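Long-range contact in ribosome-binding factor A (Thermus thermophilus, PDB 2DYJ), which assists late maturation of the 30S ribosomal subunit and is required for efficient processing of 16S rRNA: residues Ala61-Glu66 against Leu85-Trp90. Sequence-based numbering, arbitrary orientation.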
ATOM      1  N   ALA A  61       6.086   2.095   9.778  1.00 16.11           N
ATOM      2  CA  ALA A  61       4.795   1.652  10.297  1.00 16.61           C
ATOM      3  C   ALA A  61       4.066   0.783   9.278  1.00 18.91           C
ATOM      4  O   ALA A  61       3.468  -0.245   9.634  1.00 15.15           O
ATOM      5  CB  ALA A  61       3.926   2.866  10.685  1.00 12.51           C
ATOM      6  N   LEU A  62       4.106   1.190   8.014  1.00 14.59           N
ATOM      7  CA  LEU A  62       3.456   0.411   6.959  1.00 10.36           C
ATOM      8  C   LEU A  62       4.193  -0.899   6.770  1.00  9.40           C
ATOM      9  O   LEU A  62       3.585  -1.974   6.700  1.00 12.04           O
ATOM     10  CB  LEU A  62       3.457   1.203   5.651  1.00 12.13           C
ATOM     11  CG  LEU A  62       2.548   2.431   5.648  1.00 14.78           C
ATOM     12  CD1 LEU A  62       2.927   3.361   4.467  1.00 14.82           C
ATOM     13  CD2 LEU A  62       1.083   1.954   5.562  1.00 13.32           C
ATOM     14  N   SER A  63       5.518  -0.819   6.695  1.00  8.60           N
ATOM     15  CA  SER A  63       6.334  -2.023   6.516  1.00 11.12           C
ATOM     16  C   SER A  63       6.047  -3.028   7.642  1.00 14.30           C
ATOM     17  O   SER A  63       5.957  -4.236   7.418  1.00 14.06           O
ATOM     18  CB  SER A  63       7.821  -1.652   6.532  1.00 15.13           C
ATOM     19  OG  SER A  63       8.166  -0.967   5.345  1.00 19.58           O
ATOM     20  N   ARG A  64       5.904  -2.524   8.860  1.00 14.44           N
ATOM     21  CA  ARG A  64       5.640  -3.416   9.986  1.00 17.91           C
ATOM     22  C   ARG A  64       4.263  -4.044   9.852  1.00 18.41           C
ATOM     23  O   ARG A  64       4.048  -5.187  10.279  1.00 19.34           O
ATOM     24  CB  ARG A  64       5.731  -2.660  11.307  1.00 21.22           C
ATOM     25  CG  ARG A  64       5.460  -3.547  12.516  1.00 32.61           C
ATOM     26  CD  ARG A  64       5.565  -2.776  13.803  1.00 41.13           C
ATOM     27  NE  ARG A  64       5.174  -3.591  14.950  1.00 49.47           N
ATOM     28  CZ  ARG A  64       5.152  -3.148  16.204  1.00 52.35           C
ATOM     29  NH1 ARG A  64       5.504  -1.894  16.474  1.00 46.12           N
ATOM     30  NH2 ARG A  64       4.770  -3.956  17.186  1.00 49.46           N
ATOM     31  N   ALA A  65       3.338  -3.302   9.240  1.00 14.95           N
ATOM     32  CA  ALA A  65       1.970  -3.763   9.051  1.00 16.42           C
ATOM     33  C   ALA A  65       1.786  -4.536   7.755  1.00 17.04           C
ATOM     34  O   ALA A  65       0.666  -4.905   7.424  1.00 13.79           O
ATOM     35  CB  ALA A  65       1.008  -2.555   9.045  1.00 17.96           C
ATOM     36  N   GLU A  66       2.873  -4.808   7.033  1.00 11.34           N
ATOM     37  CA  GLU A  66       2.753  -5.456   5.722  1.00 14.85           C
ATOM     38  C   GLU A  66       1.982  -6.760   5.713  1.00 15.15           C
ATOM     39  O   GLU A  66       1.149  -6.975   4.845  1.00 10.74           O
ATOM     40  CB  GLU A  66       4.141  -5.663   5.072  1.00 14.84           C
ATOM     41  CG  GLU A  66       4.099  -5.973   3.557  1.00 15.13           C
ATOM     42  CD  GLU A  66       4.089  -7.466   3.208  1.00 16.03           C
ATOM     43  OE1 GLU A  66       3.963  -7.787   2.006  1.00 16.95           O
ATOM     44  OE2 GLU A  66       4.207  -8.322   4.109  1.00 15.38           O
ATOM     45  N   LEU A  85       3.952  -6.134  -0.377  1.00 13.88           N
ATOM     46  CA  LEU A  85       3.990  -4.677  -0.489  1.00 11.23           C
ATOM     47  C   LEU A  85       5.319  -4.018  -0.165  1.00 11.69           C
ATOM     48  O   LEU A  85       5.969  -4.381   0.808  1.00  9.35           O
ATOM     49  CB  LEU A  85       2.933  -4.082   0.434  1.00  9.61           C
ATOM     50  CG  LEU A  85       1.595  -4.844   0.351  1.00 15.22           C
ATOM     51  CD1 LEU A  85       0.622  -4.388   1.468  1.00 13.80           C
ATOM     52  CD2 LEU A  85       0.984  -4.581  -1.024  1.00 11.19           C
ATOM     53  N   GLU A  86       5.696  -3.033  -0.981  1.00 10.27           N
ATOM     54  CA  GLU A  86       6.917  -2.271  -0.758  1.00 11.51           C
ATOM     55  C   GLU A  86       6.429  -0.831  -0.591  1.00 11.53           C
ATOM     56  O   GLU A  86       5.702  -0.330  -1.447  1.00 12.26           O
ATOM     57  CB  GLU A  86       7.831  -2.383  -1.977  1.00 15.95           C
ATOM     58  CG  GLU A  86       9.082  -1.541  -1.869  1.00 17.15           C
ATOM     59  CD  GLU A  86       9.833  -1.449  -3.185  1.00 22.51           C
ATOM     60  OE1 GLU A  86       9.205  -1.654  -4.248  1.00 17.18           O
ATOM     61  OE2 GLU A  86      11.046  -1.149  -3.151  1.00 21.79           O
ATOM     62  N   PHE A  87       6.807  -0.169   0.505  1.00 10.41           N
ATOM     63  CA  PHE A  87       6.334   1.192   0.725  1.00 10.40           C
ATOM     64  C   PHE A  87       7.410   2.218   0.431  1.00 12.69           C
ATOM     65  O   PHE A  87       8.520   2.134   0.958  1.00 10.43           O
ATOM     66  CB  PHE A  87       5.836   1.321   2.149  1.00 12.75           C
ATOM     67  CG  PHE A  87       4.704   0.372   2.450  1.00  9.51           C
ATOM     68  CD1 PHE A  87       3.409   0.684   2.069  1.00  8.10           C
ATOM     69  CD2 PHE A  87       4.956  -0.848   3.084  1.00 11.53           C
ATOM     70  CE1 PHE A  87       2.350  -0.220   2.319  1.00 13.86           C
ATOM     71  CE2 PHE A  87       3.909  -1.760   3.342  1.00  9.25           C
ATOM     72  CZ  PHE A  87       2.609  -1.436   2.956  1.00 14.16           C
ATOM     73  N   LEU A  88       7.054   3.188  -0.406  1.00 12.06           N
ATOM     74  CA  LEU A  88       7.989   4.231  -0.826  1.00 10.70           C
ATOM     75  C   LEU A  88       7.395   5.626  -0.679  1.00 11.93           C
ATOM     76  O   LEU A  88       6.183   5.802  -0.637  1.00 13.26           O
ATOM     77  CB  LEU A  88       8.364   4.013  -2.303  1.00 12.46           C
ATOM     78  CG  LEU A  88       8.986   2.643  -2.637  1.00 13.78           C
ATOM     79  CD1 LEU A  88       8.962   2.379  -4.130  1.00 22.60           C
ATOM     80  CD2 LEU A  88      10.420   2.606  -2.117  1.00 24.16           C
ATOM     81  N   PRO A  89       8.258   6.649  -0.598  1.00 17.36           N
ATOM     82  CA  PRO A  89       7.786   8.031  -0.471  1.00 17.82           C
ATOM     83  C   PRO A  89       7.124   8.442  -1.796  1.00 16.44           C
ATOM     84  O   PRO A  89       7.498   7.920  -2.861  1.00 16.16           O
ATOM     85  CB  PRO A  89       9.069   8.806  -0.194  1.00 20.12           C
ATOM     86  CG  PRO A  89      10.103   8.007  -0.943  1.00 23.66           C
ATOM     87  CD  PRO A  89       9.729   6.586  -0.572  1.00 18.38           C
ATOM     88  N   TRP A  90       6.156   9.360  -1.735  1.00 18.88           N
ATOM     89  CA  TRP A  90       5.443   9.794  -2.936  1.00 20.10           C
ATOM     90  C   TRP A  90       6.337  10.368  -4.016  1.00 22.08           C
ATOM     91  O   TRP A  90       6.003  10.303  -5.196  1.00 23.18           O
ATOM     92  CB  TRP A  90       4.359  10.835  -2.612  1.00 28.11           C
ATOM     93  CG  TRP A  90       4.887  12.225  -2.322  1.00 37.86           C
ATOM     94  CD1 TRP A  90       5.341  12.695  -1.121  1.00 41.92           C
ATOM     95  CD2 TRP A  90       5.021  13.317  -3.256  1.00 40.27           C
ATOM     96  NE1 TRP A  90       5.747  14.006  -1.247  1.00 45.61           N
ATOM     97  CE2 TRP A  90       5.562  14.412  -2.543  1.00 44.41           C
ATOM     98  CE3 TRP A  90       4.731  13.474  -4.623  1.00 43.51           C
ATOM     99  CZ2 TRP A  90       5.824  15.654  -3.151  1.00 44.43           C
ATOM    100  CZ3 TRP A  90       4.992  14.714  -5.230  1.00 36.47           C
ATOM    101  CH2 TRP A  90       5.532  15.783  -4.490  1.00 41.37           C
TER
HETATM  102  O   HOH W   1       9.499   0.956   3.495  1.00 27.69           O
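F87 turns one face of its ring to L62. The CB of L62 stands 3.4 Å from the centroid of the F87 ring, almost straight over its centre, which makes a CH-pi contact. L62 CD1 adds a second touch at F87 CD1, 3.6 Å away. The two side chains cross at about a right angle. F87 has CG anti to its carbonyl carbon (chi1 -60°), and this turns the ring toward the last turn of helix 55-64. Replacing this phenylalanine by alanine would remove the ring, which would probably leave L62 CB without its aromatic partner and open a gap between helix and strand.

E66 makes the direct hydrogen bond between the segments. The backbone N of L85 donates to OE1 of E66 at 2.9 Å. The bond is nearly straight, at 165°. OE1 accepts with its anti lone pair. The chain of E66 bends at chi2, which brings the carboxylate to the strand, while CG packs 3.8 Å from L85 CB. The other oxygen, OE2, forms a salt bridge with R84. One water joins S63 OG to F87 O, and S63 OG also bonds to L59 O.

L69 of helix 66-74 and V47 of the neighbouring strand 44-50 also touch F87. The contact thus packs the end of helix 55-64 and the start of helix 66-74 against edge strand 84-89, as part of the helix-on-sheet core of this KH-type domain.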